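Local structure of major pollen allergen Pla l 1 (Plantago lanceolata, 4Z8W) at residues A34-D45 with H71-S82; T96-L104 with T114-F122. The protein is a major plantain pollen allergen of the Ole e 1-like family, a secreted protein that binds zinc but whose physiological role is not established. All coordinates share one frame; numbering follows the deposited sequence.

Interaction 1: A34-D45 with H71-S82; sequences AGAQVQLDCKDD and HEDCEIKLVKSS. With ZN (zinc ion), chain B.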
loop_
_atom_site.group_PDB
_atom_site.type_symbol
_atom_site.label_atom_id
_atom_site.label_comp_id
_atom_site.label_asym_id
_atom_site.label_seq_id
_atom_site.Cartn_x
_atom_site.Cartn_y
_atom_site.Cartn_z
ATOM N N ALA A 34 1.933 8.657 9.135
ATOM C CA ALA A 34 2.851 7.875 9.955
ATOM C C ALA A 34 2.148 6.848 10.786
ATOM O O ALA A 34 1.063 7.085 11.328
ATOM C CB ALA A 34 3.682 8.816 10.874
ATOM N N GLY A 35 2.762 5.678 10.908
ATOM C CA GLY A 35 2.241 4.659 11.839
ATOM C C GLY A 35 1.240 3.767 11.204
ATOM O O GLY A 35 0.653 2.943 11.888
ATOM N N ALA A 36 0.968 3.946 9.884
ATOM C CA ALA A 36 0.004 3.062 9.260
ATOM C C ALA A 36 0.652 1.697 9.169
ATOM O O ALA A 36 1.842 1.596 9.017
ATOM C CB ALA A 36 -0.388 3.541 7.829
ATOM N N GLN A 37 -0.166 0.644 9.184
ATOM C CA GLN A 37 0.344 -0.682 9.000
ATOM C C GLN A 37 -0.153 -1.240 7.661
ATOM O O GLN A 37 -1.359 -1.208 7.375
ATOM C CB GLN A 37 -0.093 -1.584 10.159
ATOM C CG GLN A 37 0.487 -1.156 11.538
ATOM C CD GLN A 37 -0.243 -1.795 12.728
ATOM O OE1 GLN A 37 -0.798 -2.923 12.645
ATOM N NE2 GLN A 37 -0.305 -1.059 13.813
ATOM N N VAL A 38 0.797 -1.827 6.914
ATOM C CA VAL A 38 0.561 -2.395 5.589
ATOM C C VAL A 38 1.023 -3.867 5.588
ATOM O O VAL A 38 1.719 -4.332 6.504
ATOM C CB VAL A 38 1.255 -1.569 4.472
ATOM C CG1 VAL A 38 0.863 -0.072 4.499
ATOM C CG2 VAL A 38 2.768 -1.641 4.618
ATOM N N GLN A 39 0.608 -4.635 4.601
ATOM C CA GLN A 39 1.084 -5.996 4.511
ATOM C C GLN A 39 1.267 -6.401 3.043
ATOM O O GLN A 39 0.345 -6.196 2.215
ATOM C CB GLN A 39 0.059 -6.924 5.171
ATOM C CG GLN A 39 0.449 -8.398 5.177
ATOM C CD GLN A 39 -0.448 -9.185 6.097
ATOM O OE1 GLN A 39 -0.617 -8.804 7.271
ATOM N NE2 GLN A 39 -1.082 -10.239 5.569
ATOM N N LEU A 40 2.468 -6.891 2.759
ATOM C CA LEU A 40 2.813 -7.631 1.491
ATOM C C LEU A 40 2.398 -9.112 1.550
ATOM O O LEU A 40 2.741 -9.822 2.507
ATOM C CB LEU A 40 4.315 -7.478 1.176
ATOM C CG LEU A 40 4.779 -8.438 0.018
ATOM C CD1 LEU A 40 4.185 -8.005 -1.328
ATOM C CD2 LEU A 40 6.301 -8.611 -0.104
ATOM N N ASP A 41 1.580 -9.568 0.601
ATOM C CA ASP A 41 1.165 -10.967 0.473
ATOM C C ASP A 41 1.444 -11.436 -0.931
ATOM O O ASP A 41 1.038 -10.745 -1.904
ATOM C CB ASP A 41 -0.349 -11.123 0.719
ATOM C CG ASP A 41 -0.751 -10.724 2.164
ATOM O OD1 ASP A 41 -0.125 -11.217 3.107
ATOM O OD2 ASP A 41 -1.622 -9.862 2.345
ATOM N N CYS A 42 2.115 -12.582 -1.052
ATOM C CA CYS A 42 2.453 -13.186 -2.370
ATOM C C CYS A 42 1.923 -14.615 -2.349
ATOM O O CYS A 42 2.127 -15.363 -1.366
ATOM C CB CYS A 42 3.965 -13.275 -2.617
ATOM S SG CYS A 42 4.929 -11.762 -2.519
ATOM N N LYS A 43 1.261 -15.003 -3.423
ATOM C CA LYS A 43 0.762 -16.372 -3.568
ATOM C C LYS A 43 1.769 -17.264 -4.251
ATOM O O LYS A 43 1.723 -18.499 -4.078
ATOM C CB LYS A 43 -0.524 -16.375 -4.346
ATOM C CG LYS A 43 -1.567 -15.512 -3.656
ATOM C CD LYS A 43 -2.861 -15.488 -4.442
ATOM C CE LYS A 43 -3.891 -14.791 -3.560
ATOM N NZ LYS A 43 -5.152 -14.561 -4.313
ATOM N N ASP A 44 2.658 -16.651 -5.051
ATOM C CA ASP A 44 3.775 -17.396 -5.632
ATOM C C ASP A 44 3.214 -18.548 -6.418
ATOM O O ASP A 44 3.752 -19.643 -6.377
ATOM C CB ASP A 44 4.696 -17.914 -4.502
ATOM C CG ASP A 44 5.655 -16.813 -3.995
ATOM O OD1 ASP A 44 6.044 -15.936 -4.820
ATOM O OD2 ASP A 44 6.017 -16.816 -2.808
ATOM N N ASP A 45 2.124 -18.260 -7.114
ATOM C CA ASP A 45 1.438 -19.153 -8.018
ATOM C C ASP A 45 0.894 -20.432 -7.356
ATOM O O ASP A 45 0.729 -21.441 -8.037
ATOM C CB ASP A 45 2.290 -19.456 -9.272
ATOM C CG ASP A 45 2.410 -18.239 -10.164
ATOM O OD1 ASP A 45 1.363 -17.753 -10.775
ATOM O OD2 ASP A 45 3.574 -17.777 -10.237
ATOM N N HIS A 71 9.542 -13.367 -6.039
ATOM C CA HIS A 71 8.172 -13.860 -5.786
ATOM C C HIS A 71 7.280 -13.497 -6.910
ATOM O O HIS A 71 7.640 -12.673 -7.754
ATOM C CB HIS A 71 7.572 -13.363 -4.436
ATOM C CG HIS A 71 8.387 -13.716 -3.228
ATOM N ND1 HIS A 71 8.156 -14.838 -2.456
ATOM C CD2 HIS A 71 9.471 -13.103 -2.680
ATOM C CE1 HIS A 71 9.060 -14.904 -1.491
ATOM N NE2 HIS A 71 9.875 -13.873 -1.612
ATOM N N GLU A 72 6.119 -14.155 -6.958
ATOM C CA GLU A 72 5.068 -13.852 -7.953
ATOM C C GLU A 72 3.769 -13.634 -7.202
ATOM O O GLU A 72 3.632 -14.089 -6.012
ATOM C CB GLU A 72 4.896 -15.042 -8.990
ATOM C CG GLU A 72 6.143 -15.389 -9.852
ATOM C CD GLU A 72 6.609 -14.298 -10.862
ATOM O OE1 GLU A 72 5.927 -13.267 -11.008
ATOM O OE2 GLU A 72 7.659 -14.482 -11.552
ATOM N N ASP A 73 2.871 -12.904 -7.859
ATOM C CA ASP A 73 1.492 -12.684 -7.408
ATOM C C ASP A 73 1.572 -11.990 -6.069
ATOM O O ASP A 73 0.981 -12.437 -5.092
ATOM C CB ASP A 73 0.653 -13.976 -7.294
ATOM C CG ASP A 73 0.806 -14.877 -8.493
ATOM O OD1 ASP A 73 0.764 -14.392 -9.615
ATOM O OD2 ASP A 73 0.953 -16.093 -8.323
ATOM N N CYS A 74 2.274 -10.857 -6.066
ATOM C CA CYS A 74 2.478 -10.086 -4.852
ATOM C C CYS A 74 1.690 -8.796 -4.847
ATOM O O CYS A 74 1.688 -8.051 -5.870
ATOM C CB CYS A 74 3.955 -9.718 -4.759
ATOM S SG CYS A 74 5.027 -11.154 -4.631
ATOM N N GLU A 75 1.141 -8.437 -3.690
ATOM C CA GLU A 75 0.513 -7.149 -3.572
ATOM C C GLU A 75 0.468 -6.627 -2.174
ATOM O O GLU A 75 0.524 -7.417 -1.192
ATOM C CB GLU A 75 -0.894 -7.116 -4.217
ATOM C CG GLU A 75 -1.910 -7.919 -3.461
ATOM C CD GLU A 75 -3.123 -8.288 -4.344
ATOM O OE1 GLU A 75 -4.177 -8.568 -3.771
ATOM O OE2 GLU A 75 -3.010 -8.346 -5.584
ATOM N N ILE A 76 0.411 -5.297 -2.074
ATOM C CA ILE A 76 0.424 -4.598 -0.788
ATOM C C ILE A 76 -0.995 -4.128 -0.440
ATOM O O ILE A 76 -1.657 -3.415 -1.250
ATOM C CB ILE A 76 1.436 -3.445 -0.713
ATOM C CG1 ILE A 76 2.870 -3.943 -0.834
ATOM C CG2 ILE A 76 1.391 -2.789 0.692
ATOM C CD1 ILE A 76 3.272 -4.215 -2.263
ATOM N N LYS A 77 -1.471 -4.494 0.769
ATOM C CA LYS A 77 -2.777 -3.976 1.265
ATOM C C LYS A 77 -2.653 -3.135 2.537
ATOM O O LYS A 77 -1.725 -3.332 3.316
ATOM C CB LYS A 77 -3.812 -5.121 1.436
ATOM C CG LYS A 77 -3.512 -6.133 2.563
ATOM C CD LYS A 77 -4.571 -7.273 2.500
ATOM C CE LYS A 77 -4.301 -8.391 3.504
ATOM N NZ LYS A 77 -3.838 -7.831 4.807
ATOM N N LEU A 78 -3.548 -2.154 2.704
ATOM C CA LEU A 78 -3.615 -1.405 3.974
ATOM C C LEU A 78 -4.201 -2.379 5.012
ATOM O O LEU A 78 -4.990 -3.229 4.656
ATOM C CB LEU A 78 -4.598 -0.253 3.876
ATOM C CG LEU A 78 -4.210 0.862 2.896
ATOM C CD1 LEU A 78 -5.309 1.936 2.842
ATOM C CD2 LEU A 78 -2.847 1.418 3.265
ATOM N N VAL A 79 -3.753 -2.312 6.255
ATOM C CA VAL A 79 -4.442 -3.169 7.285
ATOM C C VAL A 79 -4.965 -2.238 8.396
ATOM O O VAL A 79 -6.192 -2.184 8.641
ATOM C CB VAL A 79 -3.472 -4.178 7.948
ATOM C CG1 VAL A 79 -4.234 -5.041 8.967
ATOM C CG2 VAL A 79 -2.677 -4.988 6.896
ATOM N N LYS A 80 -4.074 -1.494 9.043
ATOM C CA LYS A 80 -4.491 -0.578 10.098
ATOM C C LYS A 80 -4.052 0.879 9.950
ATOM O O LYS A 80 -2.865 1.223 9.738
ATOM C CB LYS A 80 -3.921 -0.997 11.488
ATOM C CG LYS A 80 -4.248 -2.418 11.975
ATOM C CD LYS A 80 -5.763 -2.697 12.101
ATOM C CE LYS A 80 -5.991 -3.893 13.066
ATOM N NZ LYS A 80 -7.456 -4.285 13.006
ATOM N N SER A 81 -5.004 1.754 10.252
ATOM C CA SER A 81 -4.751 3.182 10.319
ATOM C C SER A 81 -4.273 3.614 11.725
ATOM O O SER A 81 -4.746 3.057 12.753
ATOM C CB SER A 81 -6.068 3.912 9.968
ATOM O OG SER A 81 -5.859 5.334 10.107
ATOM N N SER A 82 -3.382 4.605 11.790
ATOM C CA SER A 82 -3.092 5.224 13.077
ATOM C C SER A 82 -3.980 6.453 13.390
ATOM O O SER A 82 -3.742 7.119 14.390
ATOM C CB SER A 82 -1.670 5.706 13.101
ATOM O OG SER A 82 -1.561 6.588 12.027
HETATM ZN ZN ZN B . 0.899 -15.866 -10.983
HETATM O O HOH W 1 -1.803 -7.991 0.389
#

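Interaction 2: T96-L104 with T114-F122; sequences TIQTSKVDL and TRHVKPLSF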
loop_
_atom_site.group_PDB
_atom_site.type_symbol
_atom_site.label_atom_id
_atom_site.label_comp_id
_atom_site.label_asym_id
_atom_site.label_seq_id
_atom_site.Cartn_x
_atom_site.Cartn_y
_atom_site.Cartn_z
ATOM N N THR A 96 -14.230 -4.375 -5.426
ATOM C CA THR A 96 -12.981 -4.896 -4.848
ATOM C C THR A 96 -12.187 -3.838 -4.087
ATOM O O THR A 96 -12.214 -2.635 -4.422
ATOM C CB THR A 96 -12.070 -5.497 -5.939
ATOM O OG1 THR A 96 -11.885 -4.539 -6.993
ATOM C CG2 THR A 96 -12.696 -6.779 -6.517
ATOM N N ILE A 97 -11.478 -4.307 -3.069
ATOM C CA ILE A 97 -10.528 -3.506 -2.325
ATOM C C ILE A 97 -9.305 -3.218 -3.216
ATOM O O ILE A 97 -8.840 -4.099 -3.922
ATOM C CB ILE A 97 -10.073 -4.303 -1.099
ATOM C CG1 ILE A 97 -11.276 -4.623 -0.185
ATOM C CG2 ILE A 97 -8.890 -3.620 -0.409
ATOM C CD1 ILE A 97 -11.477 -3.643 0.946
ATOM N N GLN A 98 -8.753 -2.012 -3.168
ATOM C CA GLN A 98 -7.558 -1.691 -3.993
ATOM C C GLN A 98 -6.232 -2.114 -3.306
ATOM O O GLN A 98 -6.013 -1.807 -2.134
ATOM C CB GLN A 98 -7.522 -0.182 -4.275
ATOM C CG GLN A 98 -6.410 0.339 -5.194
ATOM C CD GLN A 98 -6.345 1.868 -5.132
ATOM O OE1 GLN A 98 -7.385 2.535 -5.105
ATOM N NE2 GLN A 98 -5.134 2.425 -5.076
ATOM N N THR A 99 -5.342 -2.798 -4.031
ATOM C CA THR A 99 -4.051 -3.163 -3.419
ATOM C C THR A 99 -3.025 -2.623 -4.409
ATOM O O THR A 99 -3.378 -2.393 -5.593
ATOM C CB THR A 99 -3.891 -4.695 -3.233
ATOM O OG1 THR A 99 -3.992 -5.290 -4.503
ATOM C CG2 THR A 99 -4.989 -5.283 -2.370
ATOM N N SER A 100 -1.771 -2.436 -3.950
ATOM C CA SER A 100 -0.697 -2.023 -4.831
ATOM C C SER A 100 0.107 -3.229 -5.290
ATOM O O SER A 100 0.706 -3.919 -4.474
ATOM C CB SER A 100 0.220 -0.968 -4.166
ATOM O OG SER A 100 -0.521 0.235 -4.087
ATOM N N LYS A 101 0.189 -3.432 -6.606
ATOM C CA LYS A 101 0.927 -4.567 -7.094
ATOM C C LYS A 101 2.421 -4.235 -7.078
ATOM O O LYS A 101 2.837 -3.088 -7.234
ATOM C CB LYS A 101 0.495 -4.889 -8.554
ATOM C CG LYS A 101 -0.754 -5.791 -8.632
ATOM C CD LYS A 101 -1.822 -5.384 -7.676
ATOM C CE LYS A 101 -3.199 -5.941 -8.050
ATOM N NZ LYS A 101 -4.121 -4.828 -7.694
ATOM N N VAL A 102 3.223 -5.257 -6.996
ATOM C CA VAL A 102 4.649 -5.062 -7.072
ATOM C C VAL A 102 5.205 -6.187 -7.918
ATOM O O VAL A 102 4.674 -7.309 -7.924
ATOM C CB VAL A 102 5.324 -5.031 -5.669
ATOM C CG1 VAL A 102 5.096 -6.324 -4.886
ATOM C CG2 VAL A 102 6.792 -4.650 -5.724
ATOM N N ASP A 103 6.312 -5.876 -8.589
ATOM C CA ASP A 103 7.063 -6.838 -9.423
ATOM C C ASP A 103 8.313 -7.266 -8.678
ATOM O O ASP A 103 9.258 -6.489 -8.529
ATOM C CB ASP A 103 7.431 -6.181 -10.767
ATOM C CG ASP A 103 8.458 -6.983 -11.577
ATOM O OD1 ASP A 103 8.668 -8.194 -11.300
ATOM O OD2 ASP A 103 9.033 -6.373 -12.534
ATOM N N LEU A 104 8.314 -8.515 -8.242
ATOM C CA LEU A 104 9.473 -9.117 -7.579
ATOM C C LEU A 104 9.924 -10.343 -8.418
ATOM O O LEU A 104 10.526 -11.296 -7.866
ATOM C CB LEU A 104 9.157 -9.582 -6.128
ATOM C CG LEU A 104 8.736 -8.372 -5.211
ATOM C CD1 LEU A 104 8.045 -8.896 -3.933
ATOM C CD2 LEU A 104 9.937 -7.461 -4.826
ATOM N N THR A 114 15.376 -1.751 -5.049
ATOM C CA THR A 114 14.150 -1.164 -4.499
ATOM C C THR A 114 13.041 -1.213 -5.540
ATOM O O THR A 114 13.175 -0.702 -6.655
ATOM C CB THR A 114 14.359 0.291 -4.008
ATOM O OG1 THR A 114 15.381 0.280 -3.018
ATOM C CG2 THR A 114 13.109 0.844 -3.274
ATOM N N ARG A 115 11.917 -1.815 -5.185
ATOM C CA ARG A 115 10.764 -1.731 -6.086
ATOM C C ARG A 115 9.768 -0.769 -5.461
ATOM O O ARG A 115 9.391 -0.963 -4.294
ATOM C CB ARG A 115 10.208 -3.148 -6.276
ATOM C CG ARG A 115 11.285 -4.148 -6.712
ATOM C CD ARG A 115 11.657 -3.939 -8.180
ATOM N NE ARG A 115 12.915 -4.602 -8.603
ATOM C CZ ARG A 115 12.983 -5.699 -9.382
ATOM N NH1 ARG A 115 11.876 -6.305 -9.803
ATOM N NH2 ARG A 115 14.157 -6.229 -9.733
ATOM N N HIS A 116 9.348 0.261 -6.211
ATOM C CA HIS A 116 8.417 1.263 -5.733
ATOM C C HIS A 116 7.044 0.853 -6.142
ATOM O O HIS A 116 6.853 0.210 -7.216
ATOM C CB HIS A 116 8.778 2.646 -6.334
ATOM C CG HIS A 116 9.996 3.260 -5.714
ATOM N ND1 HIS A 116 11.252 3.187 -6.290
ATOM C CD2 HIS A 116 10.163 3.919 -4.544
ATOM C CE1 HIS A 116 12.131 3.802 -5.518
ATOM N NE2 HIS A 116 11.497 4.251 -4.449
ATOM N N VAL A 117 6.055 1.165 -5.320
ATOM C CA VAL A 117 4.673 0.814 -5.662
ATOM C C VAL A 117 3.780 2.072 -5.658
ATOM O O VAL A 117 4.193 3.114 -5.138
ATOM C CB VAL A 117 4.195 -0.355 -4.793
ATOM C CG1 VAL A 117 5.207 -1.511 -4.897
ATOM C CG2 VAL A 117 4.060 0.074 -3.350
ATOM N N LYS A 118 2.579 1.979 -6.235
ATOM C CA LYS A 118 1.601 3.027 -6.259
ATOM C C LYS A 118 1.106 3.323 -4.805
ATOM O O LYS A 118 1.076 2.391 -3.973
ATOM C CB LYS A 118 0.396 2.641 -7.147
ATOM C CG LYS A 118 0.742 2.631 -8.683
ATOM C CD LYS A 118 -0.542 2.285 -9.501
ATOM C CE LYS A 118 -0.293 2.129 -11.021
ATOM N NZ LYS A 118 -1.449 2.659 -11.816
ATOM N N PRO A 119 0.738 4.584 -4.529
ATOM C CA PRO A 119 0.326 4.992 -3.129
ATOM C C PRO A 119 -1.066 4.467 -2.757
ATOM O O PRO A 119 -1.872 4.158 -3.624
ATOM C CB PRO A 119 0.348 6.534 -3.175
ATOM C CG PRO A 119 0.332 6.895 -4.624
ATOM C CD PRO A 119 0.977 5.758 -5.408
ATOM N N LEU A 120 -1.307 4.275 -1.474
ATOM C CA LEU A 120 -2.617 3.858 -0.968
ATOM C C LEU A 120 -3.103 4.925 -0.001
ATOM O O LEU A 120 -2.297 5.651 0.578
ATOM C CB LEU A 120 -2.487 2.531 -0.180
ATOM C CG LEU A 120 -2.125 1.302 -1.033
ATOM C CD1 LEU A 120 -1.418 0.247 -0.170
ATOM C CD2 LEU A 120 -3.362 0.797 -1.741
ATOM N N SER A 121 -4.402 5.011 0.196
ATOM C CA SER A 121 -4.931 5.916 1.193
ATOM C C SER A 121 -6.047 5.285 2.063
ATOM O O SER A 121 -6.896 4.542 1.593
ATOM C CB SER A 121 -5.455 7.226 0.489
ATOM O OG SER A 121 -6.517 6.878 -0.431
ATOM N N PHE A 122 -6.043 5.618 3.331
ATOM C CA PHE A 122 -7.251 5.567 4.121
ATOM C C PHE A 122 -8.088 6.855 3.866
ATOM O O PHE A 122 -7.588 7.857 3.378
ATOM C CB PHE A 122 -6.838 5.556 5.605
ATOM C CG PHE A 122 -6.230 4.257 6.067
ATOM C CD1 PHE A 122 -7.026 3.113 6.179
ATOM C CD2 PHE A 122 -4.853 4.147 6.302
ATOM C CE1 PHE A 122 -6.481 1.873 6.557
ATOM C CE2 PHE A 122 -4.306 2.929 6.744
ATOM C CZ PHE A 122 -5.117 1.807 6.903
HETATM O O HOH W 2 1.882 -0.608 -7.679
HETATM O O HOH W 3 11.597 -7.846 -12.115
#

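Interaction 1: A34-D45 with H71-S82
His71 and Asp44 meet in an almost flat pair: the imidazole and carboxylate planes lie 24° apart, and ND1 of His71 gives a nearly straight hydrogen bond to OD2 of Asp44 (2.9 Å), on the syn side of the carboxylate. The other oxygen, OD1, takes the backbone N of Glu72, so both oxygens of one aspartate grip the start of this segment, while Val68 O receives NE2 of the same histidine and fixes its ring at both nitrogens. Next along, Asp73 turns its carboxylate toward Asp45, at the end of segment 34-45. Its OD1 binds the zinc ion at 2.0 Å, Asp45 OD1 does so at 1.9 Å, and Asp73 OD2 accepts from the backbone N of Asp45. The two carboxylate planes stand nearly perpendicular. The shared zinc, bound through OD1 of each, probably offsets the repulsion of these close like charges.

Cys74 follows with its disulfide to Cys42 (SG to SG 2.2 Å, chi3 108°), which joins a non-hydrogen-bonded pair of the antiparallel sheet. From here strand 74-80 runs beside strand 37-42 in the transthyretin-like fold of the family. A water lies within bonding distance of Glu75 O and Asp41 OD2; Asp41 OD1 is held by Gln39 NE2 and by Ser52 OG. On the inner face, Ile76 CD1 packs on Leu40 CD1 at 4.0 Å, and its CG2 on Val38 CB.

On the other face, Lys77 lies alongside Gln39. Its CG sits between the backbone N and the carbonyl carbon (chi1 68°), and the chain bends only at its tip; CE thus reaches Asp41 OD2 (3.3 Å), leaving only a long salt bridge to NZ. Leu78 returns to the inner face, its CD2 near Val38 CG1. At Val79 and Lys80 a classic beta bulge shifts the register, both backbone nitrogens donating to Gln37 O. Farther on, Ser82 OG donates to Ala34 O at 2.8 Å.

Interaction 2: T96-L104 with T114-F122
Val102 and Val117 make the tightest apolar contact here: CG1 of Val117 sits 3.6 Å from CB of Val102, the two side chains crossing at a slant. Val117 puts CG1 anti to its carbonyl carbon (chi1 -53°), which turns that methyl toward Val102 and leaves CG2 to meet Ser100 CB. Beside this pair, Ser100 OG donates to Lys118 O at 2.7 Å, approaching from above the carbonyl plane, 48° out of it. Leu120 closes over the same hydroxyl, with its CG at 3.6 Å from Ser100 OG and its CD2 against Gln98 O.

At the other end Arg115 bends at chi2 (-75°) and brings NH1 to Asp103 O, 2.9 Å away. The salt bridge from this nitrogen to Asp103 OD2 is long, and a water beside the pair accepts from NH1 (2.8 Å) and gives a weak bond to Asp103 OD2.

Farther out, a second water bridges the backbones, from Lys101 O to Lys118 N, where the loop at Val117 to Pro119 passes strand 100-102. Arg115 NE is held by Glu112 O, and Asp103 OD1 accepts from Ser105 N. Strand 100-102 is the edge of one sheet, bonded to strand 74-80, whereas strand 114-123 pairs with strand 8-18 in the other, so the valine pair joins the two sheets along an edge, beside Val11 and Tyr63.

From the N terminus, strand 8-18 leads through strand 31-32 to interaction 1, where residues 71-82 return to 34-45 and close a loop of 25 residues that carries strands 51-56 and 62-68. Interaction 2 follows in series, 114-122 coming back to 96-104 across a short connection of nine residues without helix or strand; neither loop contains or crosses the other. They touch directly, since Ile76 N probably donates to Ser100 O and His71 N to Leu104 O, making strand 74-80 the neighbour shared by strands 37-42 and 100-102. Interaction 1 thus builds the middle of one sheet, and interaction 2 joins its edge to strand 114-123 of the other.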